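Local coordinates for pyridine synthase TbtD (Thermobispora bispora, PDB 5WA4), which probably catalyses the formal [4+2] aza-cycloaddition that forms the pyridine core of the thiopeptide thiomuracin, acting on a leader-bearing peptide precursor, at residues H49-R57 with E108-S118; I256-E265 with S308-V317. All blocks are in the same frame, centred on the assembly; numbering follows the deposited sequence.

Interaction 1. Residues H49-R57 with E108-S118; sequences HWRRGPHLR and EGEDGPLMPWS
Arg52, which buries the most surface here, runs along the backbone of Pro113 to Ser118. Bends at chi2 (-139°) and chi3 (-59°) fold its chain over that loop: the CD methylene passes the Pro113 ring, Ser118 CB lies over one face of the guanidinium, and NH1 makes a weak hydrogen bond to Pro116 O. The Arg52 carbonyl is also used, its O accepting Ser118 N (3.3 Å) on a lone pair in the carbonyl plane. Arg51 turns to the other half of the loop. Its NE donates to Pro113 O (3.0 Å), and its NH1 meets Glu110 OE2 at 2.6 Å in the guanidinium plane, on the anti side of the carboxylate, in a salt bridge. Gly112 CA lies over one guanidinium face. Held at NE by Pro113 O and at NH1 by Glu110, the guanidinium has its rotation fixed. Glu110 reaches Arg51 because its chain bends at chi2 (63°), and the same OE2 has a longer ion pair with Arg57 NH2 (3.9 Å), so two positive charges probably stabilise its negative charge. Beside this network Glu108 OE1 accepts Trp50 NE1 (3.2 Å), which approaches from above the carboxylate plane, and more weakly His49 NE2. At the benzene edge of the Trp50 indole lies Leu114 CD2, 3.7 Å from CZ3. At the opposite end of the turn, Gly53 CA sits over the Trp117 six-membered ring, 3.5 Å from its centroid, in a CH-pi contact. The bound peptide touches Asp111 and Pro113. The arrangement is that of a beta hairpin: antiparallel strands 44-49 and 55-62 are joined by a short loop containing a type II beta turn from Trp50 to Gly53, and the loop between helix 98-107 and strand 123-128 wraps round its tip.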
loop_
_atom_site.group_PDB
_atom_site.type_symbol
_atom_site.label_atom_id
_atom_site.label_comp_id
_atom_site.label_asym_id
_atom_site.label_seq_id
_atom_site.Cartn_x
_atom_site.Cartn_y
_atom_site.Cartn_z
ATOM N N HIS E 49 16.418 -27.231 -17.868
ATOM C CA HIS E 49 16.600 -25.817 -17.569
ATOM C C HIS E 49 16.996 -25.008 -18.834
ATOM O O HIS E 49 17.522 -25.567 -19.803
ATOM C CB HIS E 49 17.665 -25.622 -16.486
ATOM C CG HIS E 49 17.567 -24.303 -15.788
ATOM N ND1 HIS E 49 18.273 -23.191 -16.195
ATOM C CD2 HIS E 49 16.826 -23.909 -14.723
ATOM C CE1 HIS E 49 17.978 -22.171 -15.405
ATOM N NE2 HIS E 49 17.104 -22.582 -14.502
ATOM N N TRP E 50 16.779 -23.689 -18.761
ATOM C CA TRP E 50 16.919 -22.742 -19.857
ATOM C C TRP E 50 18.263 -22.042 -19.989
ATOM O O TRP E 50 18.593 -21.530 -21.058
ATOM C CB TRP E 50 15.851 -21.652 -19.733
ATOM C CG TRP E 50 15.801 -20.962 -18.392
ATOM C CD1 TRP E 50 15.020 -21.306 -17.332
ATOM C CD2 TRP E 50 16.562 -19.806 -17.967
ATOM N NE1 TRP E 50 15.237 -20.455 -16.279
ATOM C CE2 TRP E 50 16.172 -19.531 -16.633
ATOM C CE3 TRP E 50 17.522 -18.993 -18.579
ATOM C CZ2 TRP E 50 16.720 -18.467 -15.901
ATOM C CZ3 TRP E 50 18.060 -17.935 -17.847
ATOM C CH2 TRP E 50 17.655 -17.683 -16.521
ATOM N N ARG E 51 19.030 -21.991 -18.912
ATOM C CA ARG E 51 20.138 -21.056 -18.864
ATOM C C ARG E 51 21.291 -21.474 -19.754
ATOM O O ARG E 51 21.754 -22.615 -19.693
ATOM C CB ARG E 51 20.612 -20.886 -17.427
ATOM C CG ARG E 51 21.259 -19.554 -17.161
ATOM C CD ARG E 51 21.916 -19.563 -15.812
ATOM N NE ARG E 51 23.358 -19.776 -15.848
ATOM C CZ ARG E 51 24.005 -20.476 -14.930
ATOM N NH1 ARG E 51 23.312 -21.034 -13.950
ATOM N NH2 ARG E 51 25.327 -20.634 -15.000
ATOM N N ARG E 52 21.743 -20.533 -20.574
ATOM C CA ARG E 52 22.799 -20.773 -21.555
ATOM C C ARG E 52 22.378 -21.804 -22.598
ATOM O O ARG E 52 23.223 -22.486 -23.177
ATOM C CB ARG E 52 24.080 -21.226 -20.859
ATOM C CG ARG E 52 24.540 -20.280 -19.783
ATOM C CD ARG E 52 26.041 -20.136 -19.837
ATOM N NE ARG E 52 26.694 -21.427 -19.651
ATOM C CZ ARG E 52 27.938 -21.683 -20.038
ATOM N NH1 ARG E 52 28.643 -20.722 -20.654
ATOM N NH2 ARG E 52 28.464 -22.893 -19.832
ATOM N N GLY E 53 21.069 -21.923 -22.819
ATOM C CA GLY E 53 20.538 -22.795 -23.847
ATOM C C GLY E 53 19.864 -24.024 -23.282
ATOM O O GLY E 53 20.409 -24.653 -22.369
ATOM N N PRO E 54 18.705 -24.397 -23.866
ATOM C CA PRO E 54 17.861 -25.513 -23.433
ATOM C C PRO E 54 18.744 -26.699 -23.149
ATOM O O PRO E 54 19.488 -27.085 -24.046
ATOM C CB PRO E 54 16.963 -25.786 -24.648
ATOM C CG PRO E 54 17.014 -24.561 -25.438
ATOM C CD PRO E 54 18.375 -23.987 -25.239
ATOM N N HIS E 55 18.718 -27.235 -21.934
ATOM C CA HIS E 55 19.612 -28.338 -21.621
ATOM C C HIS E 55 19.059 -29.220 -20.560
ATOM O O HIS E 55 17.945 -29.015 -20.096
ATOM C CB HIS E 55 20.981 -27.840 -21.185
ATOM C CG HIS E 55 20.969 -27.067 -19.907
ATOM N ND1 HIS E 55 20.967 -25.689 -19.875
ATOM C CD2 HIS E 55 21.000 -27.474 -18.615
ATOM C CE1 HIS E 55 20.974 -25.279 -18.619
ATOM N NE2 HIS E 55 21.002 -26.341 -17.836
ATOM N N LEU E 56 19.843 -30.231 -20.209
ATOM C CA LEU E 56 19.479 -31.161 -19.163
ATOM C C LEU E 56 20.512 -31.087 -18.083
ATOM O O LEU E 56 21.702 -30.935 -18.362
ATOM C CB LEU E 56 19.365 -32.598 -19.677
ATOM C CG LEU E 56 18.058 -32.934 -20.385
ATOM C CD1 LEU E 56 17.788 -34.443 -20.395
ATOM C CD2 LEU E 56 16.915 -32.158 -19.726
ATOM N N ARG E 57 20.041 -31.178 -16.843
ATOM C CA ARG E 57 20.921 -31.247 -15.690
ATOM C C ARG E 57 20.816 -32.649 -15.138
ATOM O O ARG E 57 19.718 -33.079 -14.753
ATOM C CB ARG E 57 20.540 -30.186 -14.650
ATOM C CG ARG E 57 21.512 -29.031 -14.594
ATOM C CD ARG E 57 20.949 -27.727 -15.123
ATOM N NE ARG E 57 20.295 -26.909 -14.106
ATOM C CZ ARG E 57 20.591 -25.635 -13.824
ATOM N NH1 ARG E 57 21.569 -24.993 -14.449
ATOM N NH2 ARG E 57 19.917 -25.010 -12.874
ATOM N N GLU E 108 13.591 -16.326 -10.883
ATOM C CA GLU E 108 13.990 -17.583 -10.241
ATOM C C GLU E 108 15.256 -17.399 -9.419
ATOM O O GLU E 108 15.793 -18.360 -8.895
ATOM C CB GLU E 108 14.229 -18.713 -11.283
ATOM C CG GLU E 108 13.241 -18.828 -12.439
ATOM C CD GLU E 108 13.461 -20.101 -13.307
ATOM O OE1 GLU E 108 14.557 -20.720 -13.208
ATOM O OE2 GLU E 108 12.541 -20.473 -14.095
ATOM N N GLY E 109 15.746 -16.167 -9.354
ATOM C CA GLY E 109 17.054 -15.872 -8.785
ATOM C C GLY E 109 18.094 -16.873 -9.235
ATOM O O GLY E 109 18.380 -17.808 -8.500
ATOM N N GLU E 110 18.663 -16.707 -10.430
ATOM C CA GLU E 110 19.432 -17.818 -10.985
ATOM C C GLU E 110 20.936 -17.748 -10.775
ATOM O O GLU E 110 21.526 -18.712 -10.278
ATOM C CB GLU E 110 19.142 -17.982 -12.475
ATOM C CG GLU E 110 20.081 -18.963 -13.188
ATOM C CD GLU E 110 20.017 -20.413 -12.690
ATOM O OE1 GLU E 110 19.111 -20.753 -11.898
ATOM O OE2 GLU E 110 20.886 -21.221 -13.098
ATOM N N ASP E 111 21.552 -16.643 -11.168
ATOM C CA ASP E 111 23.011 -16.459 -11.012
ATOM C C ASP E 111 23.829 -17.320 -11.963
ATOM O O ASP E 111 23.723 -18.548 -11.981
ATOM C CB ASP E 111 23.480 -16.751 -9.578
ATOM C CG ASP E 111 23.259 -15.598 -8.645
ATOM O OD1 ASP E 111 23.171 -14.447 -9.122
ATOM O OD2 ASP E 111 23.149 -15.851 -7.427
ATOM N N GLY E 112 24.683 -16.646 -12.716
ATOM C CA GLY E 112 25.551 -17.283 -13.680
ATOM C C GLY E 112 25.426 -16.507 -14.972
ATOM O O GLY E 112 24.525 -15.675 -15.106
ATOM N N PRO E 113 26.340 -16.748 -15.915
ATOM C CA PRO E 113 26.205 -16.125 -17.229
ATOM C C PRO E 113 24.891 -16.498 -17.877
ATOM O O PRO E 113 24.420 -17.611 -17.671
ATOM C CB PRO E 113 27.387 -16.696 -18.002
ATOM C CG PRO E 113 28.421 -16.920 -16.936
ATOM C CD PRO E 113 27.634 -17.424 -15.755
ATOM N N LEU E 114 24.285 -15.559 -18.591
ATOM C CA LEU E 114 23.135 -15.852 -19.422
ATOM C C LEU E 114 23.601 -16.004 -20.850
ATOM O O LEU E 114 23.026 -16.783 -21.607
ATOM C CB LEU E 114 22.094 -14.750 -19.327
ATOM C CG LEU E 114 21.537 -14.441 -17.943
ATOM C CD1 LEU E 114 20.436 -13.383 -18.037
ATOM C CD2 LEU E 114 21.000 -15.721 -17.294
ATOM N N MET E 115 24.637 -15.218 -21.183
ATOM C CA MET E 115 25.375 -15.182 -22.460
ATOM C C MET E 115 26.867 -15.349 -22.184
ATOM O O MET E 115 27.348 -14.875 -21.154
ATOM C CB MET E 115 25.183 -13.841 -23.171
ATOM C CG MET E 115 23.893 -13.661 -23.918
ATOM S SD MET E 115 23.800 -14.722 -25.363
ATOM C CE MET E 115 22.326 -15.629 -24.922
ATOM N N PRO E 116 27.625 -15.994 -23.088
ATOM C CA PRO E 116 27.368 -16.809 -24.279
ATOM C C PRO E 116 26.866 -18.209 -23.940
ATOM O O PRO E 116 27.350 -18.768 -22.955
ATOM C CB PRO E 116 28.753 -16.913 -24.928
ATOM C CG PRO E 116 29.514 -15.754 -24.404
ATOM C CD PRO E 116 29.048 -15.623 -23.004
ATOM N N TRP E 117 25.963 -18.774 -24.741
ATOM C CA TRP E 117 25.504 -20.151 -24.517
ATOM C C TRP E 117 26.657 -21.155 -24.488
ATOM O O TRP E 117 27.712 -20.954 -25.094
ATOM C CB TRP E 117 24.485 -20.581 -25.586
ATOM C CG TRP E 117 23.119 -19.957 -25.406
ATOM C CD1 TRP E 117 22.814 -18.890 -24.615
ATOM C CD2 TRP E 117 21.883 -20.363 -26.020
ATOM N NE1 TRP E 117 21.471 -18.607 -24.698
ATOM C CE2 TRP E 117 20.877 -19.497 -25.548
ATOM C CE3 TRP E 117 21.527 -21.387 -26.909
ATOM C CZ2 TRP E 117 19.543 -19.607 -25.946
ATOM C CZ3 TRP E 117 20.190 -21.502 -27.304
ATOM C CH2 TRP E 117 19.220 -20.621 -26.819
ATOM N N SER E 118 26.450 -22.222 -23.730
ATOM C CA SER E 118 27.281 -23.413 -23.799
ATOM C C SER E 118 27.148 -24.001 -25.204
ATOM O O SER E 118 26.094 -23.858 -25.838
ATOM C CB SER E 118 26.843 -24.418 -22.727
ATOM O OG SER E 118 27.231 -25.741 -23.029
#

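Interaction 2. Residues I256-E265 with S308-V317; sequences IRERARALLE and SPAFGAYRLV
Leu264 points into helix 308-317 as a knob, its side chain held among Ser308, Pro309, Gly312 and Ala313. CD1 does most of the touching, with Gly312 C at 3.7 Å; at Gly312 the lack of a side chain lets the methyl lie against the backbone. One turn back, Arg261 lays its aliphatic stem across Pro309 at about a right angle: CG is 3.9 Å from Pro309 CB, while Arg261 CB meets the Ala313 methyl at 3.7 Å. Having CG anti to the backbone N (chi1 168°) carries this stem over Pro309; the carboxylate of Glu258 lies over one face of its guanidinium, a contact of charges with no N-H aimed at the oxygen, and the ion pair with Glu265 is long. Glu265 also crosses Pro309 at about a right angle, CG against CG at 3.7 Å. The two helices cross with their N-to-C directions 132° apart, nearer antiparallel than parallel, and their axes 8.1 Å at closest approach, a spacing made possible by the small residues Ala260, Gly312 and Ala313 at the interface. The Ala313 methyl is also 3.9 Å from Arg257 CG. That arginine then turns to Glu258, gripping OE2 side-on with NE and NH2. Toward the start of 256-265, Ala260 CB packs on Leu316 CD2 (3.9 Å), and Ile256 CG2 meets Val317 CG2 (4.2 Å). Leu139 of helix 135-159 covers both Ala260 and Leu316.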
loop_
_atom_site.group_PDB
_atom_site.type_symbol
_atom_site.label_atom_id
_atom_site.label_comp_id
_atom_site.label_asym_id
_atom_site.label_seq_id
_atom_site.Cartn_x
_atom_site.Cartn_y
_atom_site.Cartn_z
ATOM N N ILE E 256 5.932 -39.283 0.534
ATOM C CA ILE E 256 6.393 -37.895 0.455
ATOM C C ILE E 256 5.504 -36.942 1.302
ATOM O O ILE E 256 6.031 -36.120 2.055
ATOM C CB ILE E 256 6.447 -37.423 -1.026
ATOM C CG1 ILE E 256 7.349 -38.341 -1.853
ATOM C CG2 ILE E 256 6.989 -36.009 -1.138
ATOM C CD1 ILE E 256 8.815 -38.255 -1.473
ATOM N N ARG E 257 4.177 -37.077 1.220
ATOM C CA ARG E 257 3.273 -36.268 2.050
ATOM C C ARG E 257 3.548 -36.446 3.555
ATOM O O ARG E 257 3.698 -35.468 4.290
ATOM C CB ARG E 257 1.792 -36.591 1.785
ATOM C CG ARG E 257 0.856 -35.668 2.604
ATOM C CD ARG E 257 -0.635 -36.051 2.573
ATOM N NE ARG E 257 -0.863 -37.305 3.266
ATOM C CZ ARG E 257 -2.011 -37.980 3.273
ATOM N NH1 ARG E 257 -3.083 -37.528 2.634
ATOM N NH2 ARG E 257 -2.087 -39.128 3.933
ATOM N N GLU E 258 3.602 -37.700 3.993
ATOM C CA GLU E 258 3.823 -38.053 5.387
ATOM C C GLU E 258 5.150 -37.518 5.906
ATOM O O GLU E 258 5.192 -36.857 6.953
ATOM C CB GLU E 258 3.781 -39.563 5.556
ATOM C CG GLU E 258 2.425 -40.170 5.246
ATOM C CD GLU E 258 1.369 -39.668 6.191
ATOM O OE1 GLU E 258 1.526 -39.911 7.410
ATOM O OE2 GLU E 258 0.386 -39.054 5.720
ATOM N N ARG E 259 6.222 -37.802 5.172
ATOM C CA ARG E 259 7.539 -37.298 5.493
ATOM C C ARG E 259 7.604 -35.762 5.506
ATOM O O ARG E 259 8.372 -35.170 6.268
ATOM C CB ARG E 259 8.559 -37.845 4.515
ATOM C CG ARG E 259 9.888 -37.128 4.586
ATOM C CD ARG E 259 11.023 -38.112 4.743
ATOM N NE ARG E 259 10.884 -39.184 3.766
ATOM C CZ ARG E 259 11.493 -39.214 2.583
ATOM N NH1 ARG E 259 12.316 -38.221 2.224
ATOM N NH2 ARG E 259 11.281 -40.254 1.767
ATOM N N ALA E 260 6.795 -35.110 4.681
ATOM C CA ALA E 260 6.796 -33.660 4.686
ATOM C C ALA E 260 6.036 -33.098 5.893
ATOM O O ALA E 260 6.420 -32.050 6.432
ATOM C CB ALA E 260 6.212 -33.126 3.386
ATOM N N ARG E 261 4.971 -33.787 6.311
ATOM C CA ARG E 261 4.156 -33.344 7.450
ATOM C C ARG E 261 4.928 -33.552 8.749
ATOM O O ARG E 261 4.985 -32.669 9.596
ATOM C CB ARG E 261 2.820 -34.071 7.508
ATOM C CG ARG E 261 2.056 -33.864 8.823
ATOM C CD ARG E 261 0.751 -34.680 8.890
ATOM N NE ARG E 261 0.978 -36.028 9.410
ATOM C CZ ARG E 261 0.033 -36.957 9.554
ATOM N NH1 ARG E 261 -1.224 -36.695 9.218
ATOM N NH2 ARG E 261 0.343 -38.162 10.027
ATOM N N ALA E 262 5.541 -34.718 8.883
ATOM C CA ALA E 262 6.513 -34.942 9.923
ATOM C C ALA E 262 7.567 -33.818 9.956
ATOM O O ALA E 262 7.736 -33.164 10.977
ATOM C CB ALA E 262 7.167 -36.293 9.735
ATOM N N LEU E 263 8.261 -33.577 8.847
ATOM C CA LEU E 263 9.298 -32.517 8.785
ATOM C C LEU E 263 8.834 -31.107 9.213
ATOM O O LEU E 263 9.598 -30.341 9.810
ATOM C CB LEU E 263 9.871 -32.435 7.369
ATOM C CG LEU E 263 10.920 -33.498 7.042
ATOM C CD1 LEU E 263 11.328 -33.439 5.579
ATOM C CD2 LEU E 263 12.133 -33.393 7.955
ATOM N N LEU E 264 7.589 -30.770 8.879
ATOM C CA LEU E 264 7.014 -29.492 9.262
ATOM C C LEU E 264 6.716 -29.459 10.755
ATOM O O LEU E 264 7.084 -28.504 11.433
ATOM C CB LEU E 264 5.746 -29.205 8.454
ATOM C CG LEU E 264 6.025 -28.703 7.031
ATOM C CD1 LEU E 264 4.756 -28.668 6.201
ATOM C CD2 LEU E 264 6.647 -27.338 7.085
ATOM N N GLU E 265 6.054 -30.503 11.255
ATOM C CA GLU E 265 5.727 -30.633 12.674
ATOM C C GLU E 265 6.914 -30.453 13.619
ATOM O O GLU E 265 6.788 -29.832 14.662
ATOM C CB GLU E 265 5.105 -31.992 12.949
ATOM C CG GLU E 265 3.676 -32.101 12.537
ATOM C CD GLU E 265 3.175 -33.492 12.743
ATOM O OE1 GLU E 265 1.994 -33.760 12.422
ATOM O OE2 GLU E 265 3.980 -34.313 13.232
ATOM N N SER E 308 -0.384 -26.182 9.374
ATOM C CA SER E 308 0.981 -26.363 8.814
ATOM C C SER E 308 1.470 -27.836 8.832
ATOM O O SER E 308 2.303 -28.215 8.019
ATOM C CB SER E 308 1.984 -25.446 9.525
ATOM O OG SER E 308 3.303 -25.937 9.432
ATOM N N PRO E 309 0.944 -28.672 9.739
ATOM C CA PRO E 309 1.095 -30.092 9.414
ATOM C C PRO E 309 0.375 -30.494 8.113
ATOM O O PRO E 309 0.972 -30.369 7.049
ATOM C CB PRO E 309 0.473 -30.781 10.627
ATOM C CG PRO E 309 0.799 -29.866 11.736
ATOM C CD PRO E 309 0.657 -28.477 11.168
ATOM N N ALA E 310 -0.879 -30.938 8.214
ATOM C CA ALA E 310 -1.621 -31.537 7.105
ATOM C C ALA E 310 -1.579 -30.689 5.846
ATOM O O ALA E 310 -1.177 -31.161 4.784
ATOM C CB ALA E 310 -3.076 -31.791 7.511
ATOM N N PHE E 311 -1.982 -29.436 5.992
ATOM C CA PHE E 311 -2.133 -28.527 4.870
ATOM C C PHE E 311 -0.809 -28.064 4.272
ATOM O O PHE E 311 -0.750 -27.735 3.101
ATOM C CB PHE E 311 -2.948 -27.302 5.286
ATOM C CG PHE E 311 -3.280 -26.398 4.142
ATOM C CD1 PHE E 311 -4.145 -26.820 3.142
ATOM C CD2 PHE E 311 -2.704 -25.143 4.041
ATOM C CE1 PHE E 311 -4.446 -25.993 2.084
ATOM C CE2 PHE E 311 -3.003 -24.317 2.977
ATOM C CZ PHE E 311 -3.860 -24.753 1.997
ATOM N N GLY E 312 0.242 -28.005 5.070
ATOM C CA GLY E 312 1.535 -27.661 4.526
ATOM C C GLY E 312 2.032 -28.805 3.672
ATOM O O GLY E 312 2.733 -28.608 2.701
ATOM N N ALA E 313 1.661 -30.021 4.040
ATOM C CA ALA E 313 2.208 -31.207 3.409
ATOM C C ALA E 313 1.524 -31.416 2.061
ATOM O O ALA E 313 2.170 -31.744 1.059
ATOM C CB ALA E 313 2.028 -32.430 4.326
ATOM N N TYR E 314 0.208 -31.213 2.050
ATOM C CA TYR E 314 -0.558 -31.197 0.824
ATOM C C TYR E 314 0.047 -30.200 -0.179
ATOM O O TYR E 314 0.379 -30.591 -1.286
ATOM C CB TYR E 314 -2.022 -30.858 1.095
ATOM C CG TYR E 314 -2.805 -30.737 -0.192
ATOM C CD1 TYR E 314 -3.160 -31.867 -0.916
ATOM C CD2 TYR E 314 -3.172 -29.498 -0.695
ATOM C CE1 TYR E 314 -3.862 -31.766 -2.108
ATOM C CE2 TYR E 314 -3.872 -29.384 -1.876
ATOM C CZ TYR E 314 -4.216 -30.521 -2.581
ATOM O OH TYR E 314 -4.905 -30.417 -3.767
ATOM N N ARG E 315 0.219 -28.933 0.207
ATOM C CA ARG E 315 0.784 -27.966 -0.718
ATOM C C ARG E 315 2.177 -28.374 -1.214
ATOM O O ARG E 315 2.526 -28.099 -2.361
ATOM C CB ARG E 315 0.835 -26.522 -0.141
ATOM C CG ARG E 315 -0.478 -25.919 0.458
ATOM C CD ARG E 315 -0.659 -24.420 -0.023
ATOM N NE ARG E 315 -1.369 -24.384 -1.319
ATOM C CZ ARG E 315 -2.588 -23.883 -1.544
ATOM N NH1 ARG E 315 -3.244 -23.202 -0.603
ATOM N NH2 ARG E 315 -3.111 -23.974 -2.758
ATOM N N LEU E 316 2.973 -29.052 -0.401
ATOM C CA LEU E 316 4.297 -29.431 -0.890
ATOM C C LEU E 316 4.164 -30.503 -1.974
ATOM O O LEU E 316 4.965 -30.584 -2.919
ATOM C CB LEU E 316 5.190 -29.934 0.244
ATOM C CG LEU E 316 6.614 -30.250 -0.212
ATOM C CD1 LEU E 316 7.667 -29.552 0.631
ATOM C CD2 LEU E 316 6.832 -31.748 -0.194
ATOM N N VAL E 317 3.132 -31.325 -1.830
ATOM C CA VAL E 317 3.031 -32.524 -2.623
ATOM C C VAL E 317 2.303 -32.180 -3.957
ATOM O O VAL E 317 2.739 -32.605 -5.041
ATOM C CB VAL E 317 2.362 -33.653 -1.781
ATOM C CG1 VAL E 317 0.855 -33.672 -1.868
ATOM C CG2 VAL E 317 2.979 -34.964 -2.079
#

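Interaction 1 comes first along the chain and is complete before interaction 2 begins. Their centres lie 31 Å apart and their nearest atoms about 17 Å apart, so they do not touch. Interaction 1 belongs to the region of the four-stranded antiparallel sheet, where a hairpin tip meets the loop leading to edge strand 123-128, beside the bound peptide. Interaction 2 lies in the helical part, pairing the end of helix 244-265 with the beginning of helix 307-328 across a linker that is largely unmodelled. All four segments belong to the region related to the C-terminal part of lantibiotic dehydratases; one contact joins parts of the sheet region and the other joins two helices of the helical part.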